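Local structure of kinetochore protein Mis16 (Schizosaccharomyces japonicus, 4XYH) at residues V328-W333 and V342-D347; R349-D354 and M375-G380. The protein binds histone H4 and, independently of it, the CENP-A-specific chaperone Scm3, and so probably takes part in bringing CENP-A to centromeres. One frame throughout, in Å; residues are numbered along the deposited sequence.

Interaction 1 of 2, residues V328-W333 and V342-D347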
ATOM      1  N   VAL A 328     -10.422  -8.428   1.398  1.00 26.98           N
ATOM      2  CA  VAL A 328      -9.866  -7.228   0.802  1.00 22.58           C
ATOM      3  C   VAL A 328      -8.657  -6.811   1.622  1.00 25.61           C
ATOM      4  O   VAL A 328      -8.702  -6.792   2.861  1.00 21.71           O
ATOM      5  CB  VAL A 328     -10.891  -6.099   0.734  1.00 21.60           C
ATOM      6  CG1 VAL A 328     -10.334  -4.925  -0.102  1.00 19.99           C
ATOM      7  CG2 VAL A 328     -12.187  -6.626   0.127  1.00 19.56           C
ATOM      8  N   TYR A 329      -7.575  -6.491   0.919  1.00 23.57           N
ATOM      9  CA  TYR A 329      -6.297  -6.194   1.549  1.00 24.97           C
ATOM     10  C   TYR A 329      -5.902  -4.716   1.406  1.00 24.28           C
ATOM     11  O   TYR A 329      -5.795  -3.997   2.383  1.00 25.95           O
ATOM     12  CB  TYR A 329      -5.218  -7.098   0.950  1.00 23.87           C
ATOM     13  CG  TYR A 329      -3.886  -7.056   1.668  1.00 40.50           C
ATOM     14  CD1 TYR A 329      -3.781  -7.448   3.002  1.00 35.98           C
ATOM     15  CD2 TYR A 329      -2.716  -6.654   1.005  1.00 40.93           C
ATOM     16  CE1 TYR A 329      -2.550  -7.419   3.666  1.00 44.86           C
ATOM     17  CE2 TYR A 329      -1.471  -6.626   1.661  1.00 35.56           C
ATOM     18  CZ  TYR A 329      -1.395  -7.011   2.992  1.00 47.77           C
ATOM     19  OH  TYR A 329      -0.179  -6.988   3.667  1.00 39.11           O
ATOM     20  N   ASN A 330      -5.691  -4.267   0.181  1.00 26.39           N
ATOM     21  CA  ASN A 330      -5.209  -2.918  -0.045  1.00 25.59           C
ATOM     22  C   ASN A 330      -6.367  -1.960  -0.314  1.00 26.57           C
ATOM     23  O   ASN A 330      -7.384  -2.343  -0.883  1.00 23.41           O
ATOM     24  CB  ASN A 330      -4.212  -2.889  -1.219  1.00 24.91           C
ATOM     25  CG  ASN A 330      -3.017  -3.817  -1.003  1.00 32.63           C
ATOM     26  OD1 ASN A 330      -2.692  -4.661  -1.853  1.00 30.65           O
ATOM     27  ND2 ASN A 330      -2.352  -3.662   0.141  1.00 33.42           N
ATOM     28  N   VAL A 331      -6.198  -0.712   0.094  1.00 21.72           N
ATOM     29  CA  VAL A 331      -7.152   0.323  -0.235  1.00 21.50           C
ATOM     30  C   VAL A 331      -6.358   1.609  -0.438  1.00 22.22           C
ATOM     31  O   VAL A 331      -5.558   1.973   0.406  1.00 21.80           O
ATOM     32  CB  VAL A 331      -8.242   0.469   0.863  1.00 21.70           C
ATOM     33  CG1 VAL A 331      -7.629   0.666   2.267  1.00 19.95           C
ATOM     34  CG2 VAL A 331      -9.195   1.575   0.517  1.00 18.42           C
ATOM     35  N   GLN A 332      -6.534   2.265  -1.582  1.00 20.45           N
ATOM     36  CA  GLN A 332      -5.780   3.482  -1.877  1.00 22.91           C
ATOM     37  C   GLN A 332      -6.623   4.485  -2.645  1.00 24.90           C
ATOM     38  O   GLN A 332      -7.178   4.165  -3.708  1.00 21.85           O
ATOM     39  CB  GLN A 332      -4.526   3.174  -2.687  1.00 24.05           C
ATOM     40  CG  GLN A 332      -3.533   2.285  -1.971  1.00 37.87           C
ATOM     41  CD  GLN A 332      -2.369   3.056  -1.418  1.00 43.08           C
ATOM     42  OE1 GLN A 332      -1.877   2.766  -0.320  1.00 49.04           O
ATOM     43  NE2 GLN A 332      -1.909   4.049  -2.177  1.00 40.42           N
ATOM     44  N   TRP A 333      -6.693   5.704  -2.124  1.00 15.63           N
ATOM     45  CA  TRP A 333      -7.426   6.766  -2.794  1.00 20.27           C
ATOM     46  C   TRP A 333      -6.640   7.291  -3.989  1.00 19.32           C
ATOM     47  O   TRP A 333      -5.421   7.406  -3.922  1.00 19.11           O
ATOM     48  CB  TRP A 333      -7.706   7.899  -1.820  1.00 17.16           C
ATOM     49  CG  TRP A 333      -8.626   7.526  -0.726  1.00 19.28           C
ATOM     50  CD1 TRP A 333      -8.285   7.132   0.534  1.00 17.42           C
ATOM     51  CD2 TRP A 333     -10.056   7.499  -0.783  1.00 19.86           C
ATOM     52  NE1 TRP A 333      -9.414   6.865   1.266  1.00 18.60           N
ATOM     53  CE2 TRP A 333     -10.515   7.087   0.479  1.00 19.29           C
ATOM     54  CE3 TRP A 333     -10.992   7.787  -1.782  1.00 20.95           C
ATOM     55  CZ2 TRP A 333     -11.877   6.961   0.777  1.00 23.09           C
ATOM     56  CZ3 TRP A 333     -12.341   7.664  -1.484  1.00 26.51           C
ATOM     57  CH2 TRP A 333     -12.773   7.253  -0.214  1.00 20.23           C
ATOM     58  N   VAL A 342      -9.125   2.633  -5.093  1.00 18.29           N
ATOM     59  CA  VAL A 342      -8.796   1.343  -5.652  1.00 22.36           C
ATOM     60  C   VAL A 342      -8.598   0.348  -4.500  1.00 23.29           C
ATOM     61  O   VAL A 342      -8.103   0.720  -3.429  1.00 20.95           O
ATOM     62  CB  VAL A 342      -7.531   1.433  -6.556  1.00 23.52           C
ATOM     63  CG1 VAL A 342      -6.257   1.688  -5.737  1.00 16.19           C
ATOM     64  CG2 VAL A 342      -7.383   0.191  -7.341  1.00 20.30           C
ATOM     65  N   THR A 343      -9.024  -0.897  -4.707  1.00 17.82           N
ATOM     66  CA  THR A 343      -8.874  -1.945  -3.710  1.00 19.54           C
ATOM     67  C   THR A 343      -8.335  -3.219  -4.364  1.00 23.95           C
ATOM     68  O   THR A 343      -8.414  -3.385  -5.581  1.00 19.54           O
ATOM     69  CB  THR A 343     -10.214  -2.271  -2.998  1.00 24.23           C
ATOM     70  OG1 THR A 343     -11.161  -2.783  -3.947  1.00 22.96           O
ATOM     71  CG2 THR A 343     -10.794  -1.032  -2.340  1.00 21.00           C
ATOM     72  N   SER A 344      -7.791  -4.112  -3.543  1.00 21.46           N
ATOM     73  CA  SER A 344      -7.185  -5.347  -4.022  1.00 23.65           C
ATOM     74  C   SER A 344      -7.589  -6.465  -3.083  1.00 25.46           C
ATOM     75  O   SER A 344      -7.808  -6.238  -1.889  1.00 22.31           O
ATOM     76  CB  SER A 344      -5.660  -5.245  -4.087  1.00 22.25           C
ATOM     77  OG  SER A 344      -5.067  -5.571  -2.831  1.00 24.00           O
ATOM     78  N   SER A 345      -7.655  -7.673  -3.615  1.00 21.02           N
ATOM     79  CA  SER A 345      -8.218  -8.768  -2.859  1.00 27.79           C
ATOM     80  C   SER A 345      -7.528 -10.099  -3.142  1.00 27.80           C
ATOM     81  O   SER A 345      -6.824 -10.267  -4.139  1.00 26.51           O
ATOM     82  CB  SER A 345      -9.717  -8.869  -3.159  1.00 24.58           C
ATOM     83  OG  SER A 345     -10.287 -10.027  -2.589  1.00 27.07           O
ATOM     84  N   THR A 346      -7.739 -11.041  -2.234  1.00 28.19           N
ATOM     85  CA  THR A 346      -7.310 -12.417  -2.418  1.00 28.66           C
ATOM     86  C   THR A 346      -8.054 -13.063  -3.602  1.00 27.96           C
ATOM     87  O   THR A 346      -7.595 -14.052  -4.170  1.00 26.99           O
ATOM     88  CB  THR A 346      -7.535 -13.218  -1.118  1.00 30.32           C
ATOM     89  OG1 THR A 346      -6.740 -12.634  -0.080  1.00 32.28           O
ATOM     90  CG2 THR A 346      -7.128 -14.676  -1.278  1.00 32.64           C
ATOM     91  N   ASP A 347      -9.181 -12.474  -4.001  1.00 27.77           N
ATOM     92  CA  ASP A 347      -9.915 -12.969  -5.171  1.00 31.25           C
ATOM     93  C   ASP A 347      -9.176 -12.682  -6.471  1.00 26.77           C
ATOM     94  O   ASP A 347      -9.695 -12.971  -7.546  1.00 31.28           O
ATOM     95  CB  ASP A 347     -11.338 -12.378  -5.236  1.00 32.19           C
ATOM     96  CG  ASP A 347     -11.363 -10.870  -5.540  1.00 31.65           C
ATOM     97  OD1 ASP A 347     -10.322 -10.255  -5.883  1.00 29.74           O
ATOM     98  OD2 ASP A 347     -12.469 -10.296  -5.439  1.00 31.22           O
TER
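Backbone hydrogen bonds tie Val328-Trp333 to Val342-Ser345 as antiparallel strands whose axes run at 156°. Gln332 and Val342 form the regular hydrogen-bonded pair: Gln332 N reaches Val342 O at 2.9 Å, and Val342 N returns to Gln332 O at 2.8 Å. Further along, Tyr329 and Asn330 both face Ser344, a classic beta bulge. Tyr329 N to Ser344 O is 2.8 Å and nearly straight at 175°, while Ser344 N to Asn330 O is longer, 3.2 Å, and bent.

Among polar side chains, Ser344 OG takes a weak bond from Asn330 N (3.3 Å). Thr343 OG1 turns to His324 and Trp353, and Ser345 OG accepts from Asp347 N at 3.0 Å in an ST turn and also hydrogen-bonds to Glu327 O.

Packing contacts differ between the two faces. Val328 CG1, anti to its own N (chi1 -171°), lies on the face it shares with Thr343, 3.4 Å from Ser344 O and 3.9 Å from Thr343 CB. The Val331 and Thr343 methyls meet obliquely on that same face; on the other, Val342 CG1 packs against Gln332 CB.

This is a beta hairpin, the two strands of a four-stranded WD40 blade nearest the propeller axis; Asp347, His324, Thr343 and Trp353 form the Asp-His-Ser/Thr-Trp tetrad characteristic of WD repeats.

Interaction 2 of 2, residues R349-D354 and M375-G380; sequences RVCVWD and MFMHGG
Arg349 lies across Met377, and its chain can be followed atom by atom. Arg349 CB sits 4.1 Å from His378 O. CG approaches Met377 SD, and Arg349 CD comes closest of all, 3.5 Å from Met377 SD, with Met377 CG also beside it. The bend at chi2 (-71°) carries the chain across the methionine, leaving Met377 SD at the guanidinium edge, near its plane, 4.0 Å from Arg349 NE. Arg349 NH1 ends near Gly379 O at 3.9 Å, and NH2 forms a salt bridge with Glu29. Replacing Arg349 with an alanine would probably leave Glu29 without its charge mate and uncover one flank of Met377 SD.

Beyond Met377 SD, its CE reaches Cys351 SG. The backbone underneath is antiparallel: His378 N to Val350 O is 2.7 Å and almost straight at 178°, and Val352 N meets Phe376 O at 2.8 Å. Val352 O accepts from both Met375 N and Phe376 N, the mark of a classic beta bulge.

On the Val350 face, Val350 CG2 touches the His378 ring at its edge, while Tyr41 and Gln408 hold the two ring nitrogens. Strand 350-354 is flanked by strands 340-345 and 374-378, with Phe376 packing against strand 406-412 and helix 414-417.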
ATOM      1  N   ARG A 349      -8.435  -9.878  -7.878  1.00 28.62           N
ATOM      2  CA  ARG A 349      -8.917  -8.729  -8.644  1.00 30.02           C
ATOM      3  C   ARG A 349      -8.491  -7.396  -8.025  1.00 27.60           C
ATOM      4  O   ARG A 349      -8.311  -7.278  -6.805  1.00 27.43           O
ATOM      5  CB  ARG A 349     -10.444  -8.766  -8.762  1.00 27.40           C
ATOM      6  CG  ARG A 349     -11.002 -10.039  -9.371  1.00 32.57           C
ATOM      7  CD  ARG A 349     -10.691 -10.121 -10.861  1.00 37.20           C
ATOM      8  NE  ARG A 349     -11.126 -11.392 -11.432  1.00 40.45           N
ATOM      9  CZ  ARG A 349     -10.306 -12.383 -11.784  1.00 40.43           C
ATOM     10  NH1 ARG A 349      -8.980 -12.261 -11.648  1.00 35.16           N
ATOM     11  NH2 ARG A 349     -10.819 -13.498 -12.281  1.00 39.95           N
ATOM     12  N   VAL A 350      -8.328  -6.390  -8.876  1.00 26.74           N
ATOM     13  CA  VAL A 350      -8.183  -5.011  -8.408  1.00 22.02           C
ATOM     14  C   VAL A 350      -9.409  -4.215  -8.873  1.00 22.46           C
ATOM     15  O   VAL A 350      -9.656  -4.081 -10.063  1.00 24.13           O
ATOM     16  CB  VAL A 350      -6.887  -4.362  -8.923  1.00 21.77           C
ATOM     17  CG1 VAL A 350      -6.780  -2.938  -8.425  1.00 20.66           C
ATOM     18  CG2 VAL A 350      -5.663  -5.156  -8.450  1.00 24.26           C
ATOM     19  N   CYS A 351     -10.193  -3.711  -7.936  1.00 21.47           N
ATOM     20  CA  CYS A 351     -11.378  -2.940  -8.292  1.00 24.29           C
ATOM     21  C   CYS A 351     -11.145  -1.440  -8.137  1.00 23.58           C
ATOM     22  O   CYS A 351     -10.559  -0.988  -7.156  1.00 21.91           O
ATOM     23  CB  CYS A 351     -12.573  -3.375  -7.440  1.00 24.59           C
ATOM     24  SG  CYS A 351     -13.158  -5.079  -7.796  1.00 33.63           S
ATOM     25  N   VAL A 352     -11.599  -0.675  -9.123  1.00 23.06           N
ATOM     26  CA  VAL A 352     -11.586   0.778  -9.030  1.00 23.85           C
ATOM     27  C   VAL A 352     -13.018   1.241  -8.777  1.00 26.99           C
ATOM     28  O   VAL A 352     -13.933   0.828  -9.496  1.00 26.29           O
ATOM     29  CB  VAL A 352     -11.037   1.435 -10.312  1.00 23.70           C
ATOM     30  CG1 VAL A 352     -10.926   2.949 -10.130  1.00 21.56           C
ATOM     31  CG2 VAL A 352      -9.700   0.812 -10.701  1.00 20.64           C
ATOM     32  N   TRP A 353     -13.208   2.075  -7.755  1.00 22.64           N
ATOM     33  CA  TRP A 353     -14.538   2.522  -7.355  1.00 20.45           C
ATOM     34  C   TRP A 353     -14.725   4.014  -7.571  1.00 24.63           C
ATOM     35  O   TRP A 353     -13.786   4.795  -7.410  1.00 27.81           O
ATOM     36  CB  TRP A 353     -14.800   2.210  -5.888  1.00 19.62           C
ATOM     37  CG  TRP A 353     -14.515   0.797  -5.480  1.00 26.29           C
ATOM     38  CD1 TRP A 353     -13.316   0.292  -5.071  1.00 23.84           C
ATOM     39  CD2 TRP A 353     -15.451  -0.286  -5.407  1.00 24.90           C
ATOM     40  NE1 TRP A 353     -13.445  -1.035  -4.757  1.00 24.12           N
ATOM     41  CE2 TRP A 353     -14.746  -1.416  -4.951  1.00 25.88           C
ATOM     42  CE3 TRP A 353     -16.820  -0.409  -5.679  1.00 26.12           C
ATOM     43  CZ2 TRP A 353     -15.358  -2.662  -4.769  1.00 25.98           C
ATOM     44  CZ3 TRP A 353     -17.430  -1.651  -5.500  1.00 25.59           C
ATOM     45  CH2 TRP A 353     -16.695  -2.758  -5.050  1.00 25.14           C
ATOM     46  N   ASP A 354     -15.948   4.404  -7.918  1.00 23.49           N
ATOM     47  CA  ASP A 354     -16.319   5.802  -8.106  1.00 26.05           C
ATOM     48  C   ASP A 354     -17.466   6.154  -7.151  1.00 27.46           C
ATOM     49  O   ASP A 354     -18.626   5.875  -7.432  1.00 26.50           O
ATOM     50  CB  ASP A 354     -16.721   6.043  -9.564  1.00 25.90           C
ATOM     51  CG  ASP A 354     -17.077   7.503  -9.865  1.00 30.15           C
ATOM     52  OD1 ASP A 354     -17.364   8.288  -8.940  1.00 27.92           O
ATOM     53  OD2 ASP A 354     -17.092   7.858 -11.062  1.00 33.45           O
ATOM     54  N   MET A 375     -16.508   0.923 -10.922  1.00 28.95           N
ATOM     55  CA  MET A 375     -16.189   1.540 -12.202  1.00 30.84           C
ATOM     56  C   MET A 375     -15.344   0.659 -13.127  1.00 29.76           C
ATOM     57  O   MET A 375     -15.482   0.729 -14.349  1.00 32.71           O
ATOM     58  CB  MET A 375     -15.458   2.851 -11.938  1.00 27.61           C
ATOM     59  CG  MET A 375     -15.288   3.716 -13.143  1.00 37.32           C
ATOM     60  SD  MET A 375     -13.880   4.826 -12.943  1.00 44.18           S
ATOM     61  CE  MET A 375     -12.836   4.134 -14.215  1.00 36.95           C
ATOM     62  N   PHE A 376     -14.456  -0.150 -12.546  1.00 26.47           N
ATOM     63  CA  PHE A 376     -13.503  -0.953 -13.325  1.00 24.21           C
ATOM     64  C   PHE A 376     -12.940  -2.107 -12.512  1.00 26.69           C
ATOM     65  O   PHE A 376     -12.652  -1.974 -11.316  1.00 26.57           O
ATOM     66  CB  PHE A 376     -12.354  -0.081 -13.829  1.00 21.76           C
ATOM     67  CG  PHE A 376     -11.445  -0.760 -14.817  1.00 26.22           C
ATOM     68  CD1 PHE A 376     -11.745  -0.756 -16.173  1.00 23.93           C
ATOM     69  CD2 PHE A 376     -10.271  -1.359 -14.402  1.00 23.92           C
ATOM     70  CE1 PHE A 376     -10.904  -1.352 -17.092  1.00 25.22           C
ATOM     71  CE2 PHE A 376      -9.421  -1.969 -15.316  1.00 26.02           C
ATOM     72  CZ  PHE A 376      -9.738  -1.966 -16.669  1.00 27.66           C
ATOM     73  N   MET A 377     -12.785  -3.247 -13.166  1.00 28.95           N
ATOM     74  CA  MET A 377     -12.127  -4.374 -12.539  1.00 23.80           C
ATOM     75  C   MET A 377     -10.917  -4.783 -13.346  1.00 25.08           C
ATOM     76  O   MET A 377     -11.007  -5.025 -14.551  1.00 25.00           O
ATOM     77  CB  MET A 377     -13.066  -5.561 -12.394  1.00 26.92           C
ATOM     78  CG  MET A 377     -12.314  -6.870 -12.110  1.00 32.92           C
ATOM     79  SD  MET A 377     -13.452  -8.200 -11.711  1.00 67.57           S
ATOM     80  CE  MET A 377     -14.458  -7.405 -10.459  1.00 38.04           C
ATOM     81  N   HIS A 378      -9.779  -4.857 -12.671  1.00 20.65           N
ATOM     82  CA  HIS A 378      -8.566  -5.339 -13.290  1.00 22.44           C
ATOM     83  C   HIS A 378      -8.395  -6.838 -13.018  1.00 26.48           C
ATOM     84  O   HIS A 378      -8.214  -7.249 -11.866  1.00 23.89           O
ATOM     85  CB  HIS A 378      -7.385  -4.532 -12.769  1.00 20.94           C
ATOM     86  CG  HIS A 378      -6.056  -5.083 -13.149  1.00 23.46           C
ATOM     87  ND1 HIS A 378      -5.580  -5.057 -14.443  1.00 22.54           N
ATOM     88  CD2 HIS A 378      -5.082  -5.662 -12.402  1.00 21.90           C
ATOM     89  CE1 HIS A 378      -4.377  -5.596 -14.478  1.00 23.68           C
ATOM     90  NE2 HIS A 378      -4.048  -5.964 -13.248  1.00 26.14           N
ATOM     91  N   GLY A 379      -8.467  -7.646 -14.077  1.00 21.72           N
ATOM     92  CA  GLY A 379      -8.361  -9.090 -13.965  1.00 19.53           C
ATOM     93  C   GLY A 379      -7.028  -9.672 -14.426  1.00 26.01           C
ATOM     94  O   GLY A 379      -6.922 -10.872 -14.682  1.00 21.88           O
ATOM     95  N   GLY A 380      -6.000  -8.833 -14.508  1.00 20.58           N
ATOM     96  CA  GLY A 380      -4.704  -9.267 -15.007  1.00 21.31           C
ATOM     97  C   GLY A 380      -3.831 -10.103 -14.080  1.00 24.21           C
ATOM     98  O   GLY A 380      -2.859 -10.712 -14.530  1.00 24.46           O
TER

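Interactions 1 and 2 belong to one four-stranded antiparallel blade, ordered 328-333, 340-345, 350-354, 374-378, and their centres lie 9 Å apart. Interaction 1 joins the first two strands and interaction 2 the last two; the seam between is closed by Thr343 N and Cys351 O, 2.9 Å apart and probably hydrogen-bonded. Side chains cross it on both faces: Thr343 OG1 stands 3.0 Å from Trp353 NE1, and Val342 CG2 packs 3.4 Å from Val350 CG1. Interaction 1 is the more central: its centre lies about 9 Å from the centre of the chain, against about 16 Å for that of interaction 2, consistent with the inner-to-outer order of the blade strands.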